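PDB 2X3H: K5 lyase from Enterobacteria phage k1-5, which cleaves the K5 capsular polysaccharide of Escherichia coli, the glycosaminoglycan heparosan, probably by beta-elimination, as a trimeric phage tail-spike enzyme. Local coordinates for residues K200-S205 with G216-D221; S226-V231 with V242-T247; A291-G296 with N301-V306. All coordinates share one frame; numbering follows the deposited sequence.

Interaction 1: residues K200-S205 with G216-D221; sequences KGIRGS and GCVLAD
The sulfur of Cys217 packs against two points on the 200-205 segment: it stands 4.1 Å from Gly204 CA and 4.2 Å from Ile202 CG2. The same Ile202 methyl also meets Val218 CG2 at 4.2 Å, which places this one branch against both Cys217 and Val218. All three approaches are apolar van der Waals contacts, no hydrogen bond joins the segments, and the surface buried between them is small, 117 Å².

One torsion explains the reach of the sulfur. In Cys217, SG lies anti to the backbone N (chi1 -173°), which swings the sulfur out to the glycine backbone. There the chains come closest, with 6.1 Å between Gly204 CA and Cys217 CA. At the other end of the contact the spacing grows to 8.5 Å between Ile202 CA and Val218 CA, a gap spanned by the two branched side chains.

Backbone corners bring these residues to the same interior. The chain bends at Gly201, which has positive phi (69°), and again at Cys217, just ahead of strand 218-221. Beyond the first corner, Ile202 points inward while Arg203 points away and reaches the second subunit, where its NE bonds to Gly196 O and its NH2 to Thr169 OG1.

Inside the chain, Ile202 also packs on Val170 and Phe175 of strand 168-178, and its backbone is hydrogen-bonded to Asn230 and Ile232 of strand 227-234. Cys217 touches Ala233 of that same strand, while strand 218-221 runs between parallel neighbours 186-188 and 242-245 on another face of the beta-helix.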
# COMPACT_ATOMS: atom_id res chain seq x y z
N LYS A 200 21.58 0.92 -2.77
CA LYS A 200 20.90 0.06 -1.80
C LYS A 200 21.75 -0.27 -0.60
O LYS A 200 22.96 -0.49 -0.72
CB LYS A 200 20.42 -1.23 -2.47
CG LYS A 200 21.49 -1.97 -3.25
CD LYS A 200 20.84 -2.91 -4.27
CE LYS A 200 21.87 -3.67 -5.06
NZ LYS A 200 21.27 -4.93 -5.60
N GLY A 201 21.13 -0.30 0.57
CA GLY A 201 21.85 -0.65 1.78
C GLY A 201 22.84 0.43 2.15
O GLY A 201 24.05 0.18 2.21
N ILE A 202 22.33 1.63 2.39
CA ILE A 202 23.19 2.76 2.71
C ILE A 202 22.95 3.20 4.13
O ILE A 202 21.81 3.37 4.54
CB ILE A 202 22.85 3.95 1.82
CG1 ILE A 202 22.97 3.57 0.34
CG2 ILE A 202 23.70 5.16 2.16
CD1 ILE A 202 24.34 3.03 -0.09
N ARG A 203 24.04 3.37 4.89
CA ARG A 203 23.97 4.01 6.22
C ARG A 203 24.68 5.36 6.19
O ARG A 203 25.71 5.50 5.54
CB ARG A 203 24.64 3.15 7.29
CG ARG A 203 23.92 1.83 7.58
CD ARG A 203 24.45 1.19 8.88
NE ARG A 203 23.91 -0.14 9.14
CZ ARG A 203 24.40 -1.27 8.63
NH1 ARG A 203 25.43 -1.22 7.78
NH2 ARG A 203 23.85 -2.45 8.95
N GLY A 204 24.12 6.34 6.89
CA GLY A 204 24.74 7.66 7.02
C GLY A 204 24.56 8.15 8.44
O GLY A 204 23.47 8.03 9.00
N SER A 205 25.63 8.69 9.03
CA SER A 205 25.57 9.25 10.37
C SER A 205 26.12 10.68 10.38
O SER A 205 27.33 10.88 10.23
CB SER A 205 26.36 8.38 11.35
OG SER A 205 26.26 8.90 12.67
N GLY A 216 22.38 16.41 3.19
CA GLY A 216 21.56 15.22 3.22
C GLY A 216 22.40 13.99 3.03
O GLY A 216 23.62 14.07 2.82
N CYS A 217 21.76 12.83 3.06
CA CYS A 217 22.46 11.57 2.92
C CYS A 217 22.59 11.20 1.45
O CYS A 217 23.67 11.32 0.88
CB CYS A 217 21.75 10.47 3.71
SG CYS A 217 22.67 8.92 3.75
N VAL A 218 21.49 10.79 0.82
CA VAL A 218 21.53 10.42 -0.60
C VAL A 218 20.77 11.47 -1.38
O VAL A 218 19.65 11.81 -1.01
CB VAL A 218 20.81 9.08 -0.84
CG1 VAL A 218 20.70 8.74 -2.35
CG2 VAL A 218 21.49 7.94 -0.09
N LEU A 219 21.36 11.95 -2.47
CA LEU A 219 20.68 12.87 -3.37
C LEU A 219 20.74 12.34 -4.79
O LEU A 219 21.84 12.08 -5.30
CB LEU A 219 21.33 14.26 -3.33
CG LEU A 219 20.96 15.17 -4.51
CD1 LEU A 219 19.46 15.39 -4.57
CD2 LEU A 219 21.69 16.50 -4.40
N ALA A 220 19.58 12.14 -5.41
CA ALA A 220 19.49 11.80 -6.84
C ALA A 220 18.94 13.01 -7.58
O ALA A 220 17.73 13.27 -7.56
CB ALA A 220 18.61 10.57 -7.06
N ASP A 221 19.85 13.77 -8.19
CA ASP A 221 19.47 14.98 -8.92
C ASP A 221 19.20 14.63 -10.37
O ASP A 221 20.12 14.29 -11.12
CB ASP A 221 20.60 16.02 -8.83
CG ASP A 221 20.27 17.33 -9.53
OD1 ASP A 221 19.31 17.37 -10.34
OD2 ASP A 221 20.97 18.34 -9.28

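Interaction 2: residues S226-V231 with V242-T247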
# COMPACT_ATOMS: atom_id res chain seq x y z
N SER A 226 15.86 4.74 -11.82
CA SER A 226 16.80 4.36 -10.78
C SER A 226 16.09 3.89 -9.52
O SER A 226 14.94 4.26 -9.27
CB SER A 226 17.72 5.53 -10.45
OG SER A 226 18.56 5.85 -11.55
N LEU A 227 16.79 3.05 -8.76
CA LEU A 227 16.24 2.45 -7.54
C LEU A 227 17.07 2.88 -6.34
O LEU A 227 18.29 2.79 -6.38
CB LEU A 227 16.27 0.91 -7.64
CG LEU A 227 15.44 0.25 -8.75
CD1 LEU A 227 15.78 -1.20 -8.90
CD2 LEU A 227 13.94 0.42 -8.47
N ILE A 228 16.41 3.35 -5.29
CA ILE A 228 17.08 3.68 -4.02
C ILE A 228 16.34 2.90 -2.94
O ILE A 228 15.15 3.14 -2.75
CB ILE A 228 17.01 5.19 -3.75
CG1 ILE A 228 17.68 5.96 -4.89
CG2 ILE A 228 17.61 5.55 -2.37
CD1 ILE A 228 17.51 7.47 -4.78
N ASP A 229 17.02 1.97 -2.26
CA ASP A 229 16.33 0.96 -1.42
C ASP A 229 17.15 0.70 -0.16
O ASP A 229 18.37 0.56 -0.23
CB ASP A 229 16.17 -0.35 -2.24
CG ASP A 229 15.27 -1.39 -1.56
OD1 ASP A 229 14.36 -1.02 -0.78
OD2 ASP A 229 15.47 -2.61 -1.83
N ASN A 230 16.49 0.65 1.00
CA ASN A 230 17.16 0.24 2.24
C ASN A 230 18.22 1.25 2.69
O ASN A 230 19.43 0.97 2.65
CB ASN A 230 17.76 -1.18 2.09
CG ASN A 230 16.68 -2.28 2.02
OD1 ASN A 230 16.84 -3.29 1.31
ND2 ASN A 230 15.60 -2.10 2.76
N VAL A 231 17.76 2.42 3.14
CA VAL A 231 18.63 3.51 3.62
C VAL A 231 18.34 3.78 5.10
O VAL A 231 17.18 3.83 5.50
CB VAL A 231 18.38 4.81 2.82
CG1 VAL A 231 19.23 5.96 3.35
CG2 VAL A 231 18.66 4.56 1.34
N VAL A 242 16.84 10.84 1.94
CA VAL A 242 16.84 10.73 0.48
C VAL A 242 16.18 11.96 -0.12
O VAL A 242 15.02 12.24 0.15
CB VAL A 242 16.06 9.48 -0.01
CG1 VAL A 242 15.99 9.46 -1.55
CG2 VAL A 242 16.72 8.20 0.51
N GLU A 243 16.93 12.68 -0.95
CA GLU A 243 16.35 13.75 -1.77
C GLU A 243 16.31 13.35 -3.26
O GLU A 243 17.31 12.86 -3.80
CB GLU A 243 17.13 15.08 -1.62
CG GLU A 243 16.57 16.11 -2.62
CD GLU A 243 17.17 17.52 -2.55
OE1 GLU A 243 18.32 17.70 -2.11
OE2 GLU A 243 16.46 18.45 -3.00
N LEU A 244 15.15 13.55 -3.90
CA LEU A 244 15.04 13.55 -5.36
C LEU A 244 14.96 15.02 -5.75
O LEU A 244 14.25 15.80 -5.11
CB LEU A 244 13.77 12.83 -5.82
CG LEU A 244 13.65 11.34 -5.49
CD1 LEU A 244 12.30 10.81 -6.00
CD2 LEU A 244 14.83 10.51 -6.04
N LYS A 245 15.66 15.39 -6.82
CA LYS A 245 15.79 16.80 -7.16
C LYS A 245 15.62 17.06 -8.65
O LYS A 245 15.93 16.20 -9.48
CB LYS A 245 17.17 17.29 -6.71
CG LYS A 245 17.40 18.79 -6.78
CD LYS A 245 18.80 19.13 -6.24
CE LYS A 245 19.01 20.64 -6.17
NZ LYS A 245 20.35 20.93 -5.53
N GLY A 246 15.14 18.25 -8.98
CA GLY A 246 15.05 18.68 -10.37
C GLY A 246 14.11 17.82 -11.20
O GLY A 246 12.99 17.57 -10.79
N THR A 247 14.58 17.40 -12.36
CA THR A 247 13.73 16.66 -13.28
C THR A 247 13.72 15.15 -13.02
O THR A 247 13.46 14.36 -13.92
CB THR A 247 14.12 16.92 -14.73
OG1 THR A 247 15.50 16.57 -14.91
CG2 THR A 247 13.90 18.42 -15.07
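Val242 and Ile228 bury the most surface here, and they reach toward each other tip to tip. Their closest approach, 4.0 Å, is between Ile228 CG2 and Val242 CG2. A second pair of methyls lies 4.1 Å apart, Ile228 CD1 and Val242 CG1, so both branches of the valine are engaged by the isoleucine. A chi1 of 176° turns CG1 of the valine to the far side from its backbone N and leaves CG2 beside that nitrogen, where it also meets Val231 CG2 at 4.2 Å.

The axes of strands 227-231 and 242-245 are 10.1 Å apart and run at 166°, with no hydrogen bond between them. This is the interior of a parallel beta-helix: two strands of one turn face each other across the core, and each pairs with neighbouring turns instead. Ile228 and Val231 can both face inward, although three positions apart, because Asn230 between them takes a positive phi (67°) and bends the strand.

Further along, Leu244 brings CD2 to 4.2 Å from Ile228 CD1, giving the isoleucine tip a second neighbour. Leu244 also packs on Ala220 and Asn267 of the adjoining strands of its sheet, while Asp229 points out to packing with both other subunits.

Interaction 3: residues A291-G296 with N301-V306; sequences AAVVAG and NLISDV
Measured from end to end, Ala292 to Ala295 and Asn301 to Val306 run almost antiparallel, 170° apart, but with CA atoms 7.6 Å apart for Ala292 and Val306 they face each other through side chains and share no backbone hydrogen bonds.

Two clusters of methyls fill the gap. At one end, Val306 CG1 sits 3.8 Å from Ala292 CB and 4.0 Å from Val293 CG2; the two valines cross obliquely, and Val306 CG2 adds a further approach to the same Val293 methyl at 4.2 Å. At the other end, Ile303 and Val293 extend tip to tip. The isoleucine tip, CD1, lies 3.7 Å from Ala295 CB and 4.1 Å from Val293 CG1. Val293 thus serves both clusters with different branches: with chi1 at 172°, CG1 is directed away from the backbone N and faces Ile303, whereas CG2 stays next to that nitrogen and faces Val306. Together the segments bury 210 Å².

Asn301 borders the contact, its ND2 4.3 Å from Ala295 O, too long for a hydrogen bond. Its OD1 accepts from Asn278 N and its ND2 donates to Pro275 O, which fixes both ends of the amide, while Ala295 O is bound by Asn267 ND2. On the outer side, Ser304 OG is hydrogen-bonded to Asp305 OD2 of the third subunit, and Asp305 OD2 to Ser304 OG of the second subunit, so the strand whose inner residues pack here also lies at the subunit interface. Asp305 has a positive phi (71°), a bend that lets Ile303 and Val306 both point inward.

Such aliphatic packing between strands of successive faces, joined here by the short turn 297-300, is the interior of a right-handed parallel beta-helix, the domain common among trimeric phage tail spikes.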
# COMPACT_ATOMS: atom_id res chain seq x y z
N ALA A 291 9.11 17.39 9.08
CA ALA A 291 8.16 16.56 8.32
C ALA A 291 8.75 15.20 7.98
O ALA A 291 9.97 15.07 7.84
CB ALA A 291 7.76 17.27 7.05
N ALA A 292 7.90 14.20 7.85
CA ALA A 292 8.37 12.91 7.34
C ALA A 292 8.71 13.02 5.86
O ALA A 292 9.81 12.64 5.43
CB ALA A 292 7.33 11.80 7.57
N VAL A 293 7.78 13.56 5.08
CA VAL A 293 7.91 13.59 3.62
C VAL A 293 7.56 14.96 3.09
O VAL A 293 6.48 15.50 3.39
CB VAL A 293 6.96 12.55 2.97
CG1 VAL A 293 6.95 12.72 1.45
CG2 VAL A 293 7.36 11.14 3.35
N VAL A 294 8.46 15.54 2.30
CA VAL A 294 8.17 16.77 1.57
C VAL A 294 8.00 16.35 0.11
O VAL A 294 8.98 16.03 -0.57
CB VAL A 294 9.34 17.80 1.73
CG1 VAL A 294 9.09 19.01 0.86
CG2 VAL A 294 9.53 18.21 3.21
N ALA A 295 6.74 16.28 -0.34
CA ALA A 295 6.42 15.77 -1.68
C ALA A 295 6.86 16.74 -2.79
O ALA A 295 7.05 16.34 -3.93
CB ALA A 295 4.90 15.46 -1.80
N GLY A 296 6.99 18.02 -2.43
CA GLY A 296 7.49 19.03 -3.38
C GLY A 296 6.46 19.62 -4.33
O GLY A 296 5.22 19.46 -4.17
N ASN A 301 3.47 11.94 -8.41
CA ASN A 301 4.24 11.03 -7.57
C ASN A 301 3.30 10.21 -6.73
O ASN A 301 2.25 10.70 -6.33
CB ASN A 301 5.18 11.81 -6.65
CG ASN A 301 6.17 12.67 -7.43
OD1 ASN A 301 7.08 12.15 -8.09
ND2 ASN A 301 5.98 13.99 -7.37
N LEU A 302 3.69 8.96 -6.49
CA LEU A 302 2.91 8.05 -5.65
C LEU A 302 3.73 7.77 -4.41
O LEU A 302 4.79 7.14 -4.48
CB LEU A 302 2.61 6.75 -6.40
CG LEU A 302 1.80 5.66 -5.68
CD1 LEU A 302 0.58 6.19 -4.98
CD2 LEU A 302 1.42 4.55 -6.67
N ILE A 303 3.25 8.28 -3.28
CA ILE A 303 3.93 8.12 -1.99
C ILE A 303 3.06 7.22 -1.11
O ILE A 303 1.87 7.47 -0.94
CB ILE A 303 4.11 9.48 -1.34
CG1 ILE A 303 5.04 10.35 -2.21
CG2 ILE A 303 4.61 9.32 0.10
CD1 ILE A 303 4.92 11.81 -1.94
N SER A 304 3.65 6.15 -0.58
CA SER A 304 2.84 5.09 0.02
C SER A 304 3.47 4.49 1.27
O SER A 304 4.63 4.09 1.23
CB SER A 304 2.58 4.01 -1.03
OG SER A 304 1.75 2.98 -0.53
N ASP A 305 2.70 4.43 2.35
CA ASP A 305 3.12 3.77 3.62
C ASP A 305 4.20 4.57 4.35
O ASP A 305 5.39 4.29 4.24
CB ASP A 305 3.52 2.30 3.40
CG ASP A 305 2.34 1.43 2.98
OD1 ASP A 305 1.20 1.81 3.28
OD2 ASP A 305 2.57 0.37 2.35
N VAL A 306 3.74 5.58 5.07
CA VAL A 306 4.60 6.54 5.77
C VAL A 306 4.27 6.50 7.25
O VAL A 306 3.13 6.80 7.64
CB VAL A 306 4.38 7.97 5.24
CG1 VAL A 306 5.24 8.98 6.01
CG2 VAL A 306 4.64 8.02 3.71

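In the fold
From the N terminus, interaction 1 closes a loop of ten residues between 205 and 216, interaction 2 another of ten between 231 and 242, and interaction 3 a turn of four between 296 and 301. The three follow in series; none nests or crosses. Interactions 1 and 2, with centres 8 Å apart, are stacked directly: Val218 O and Glu243 N, 2.9 Å apart, form a probable hydrogen bond linking strands 218-221 and 242-245, and strands 198-206 and 227-234 pair likewise. Interaction 3 lies further along the beta-helix, its centre about 12 Å from that of interaction 2, without touching it. Each ties a strand at the subunit interface to another wall of the core.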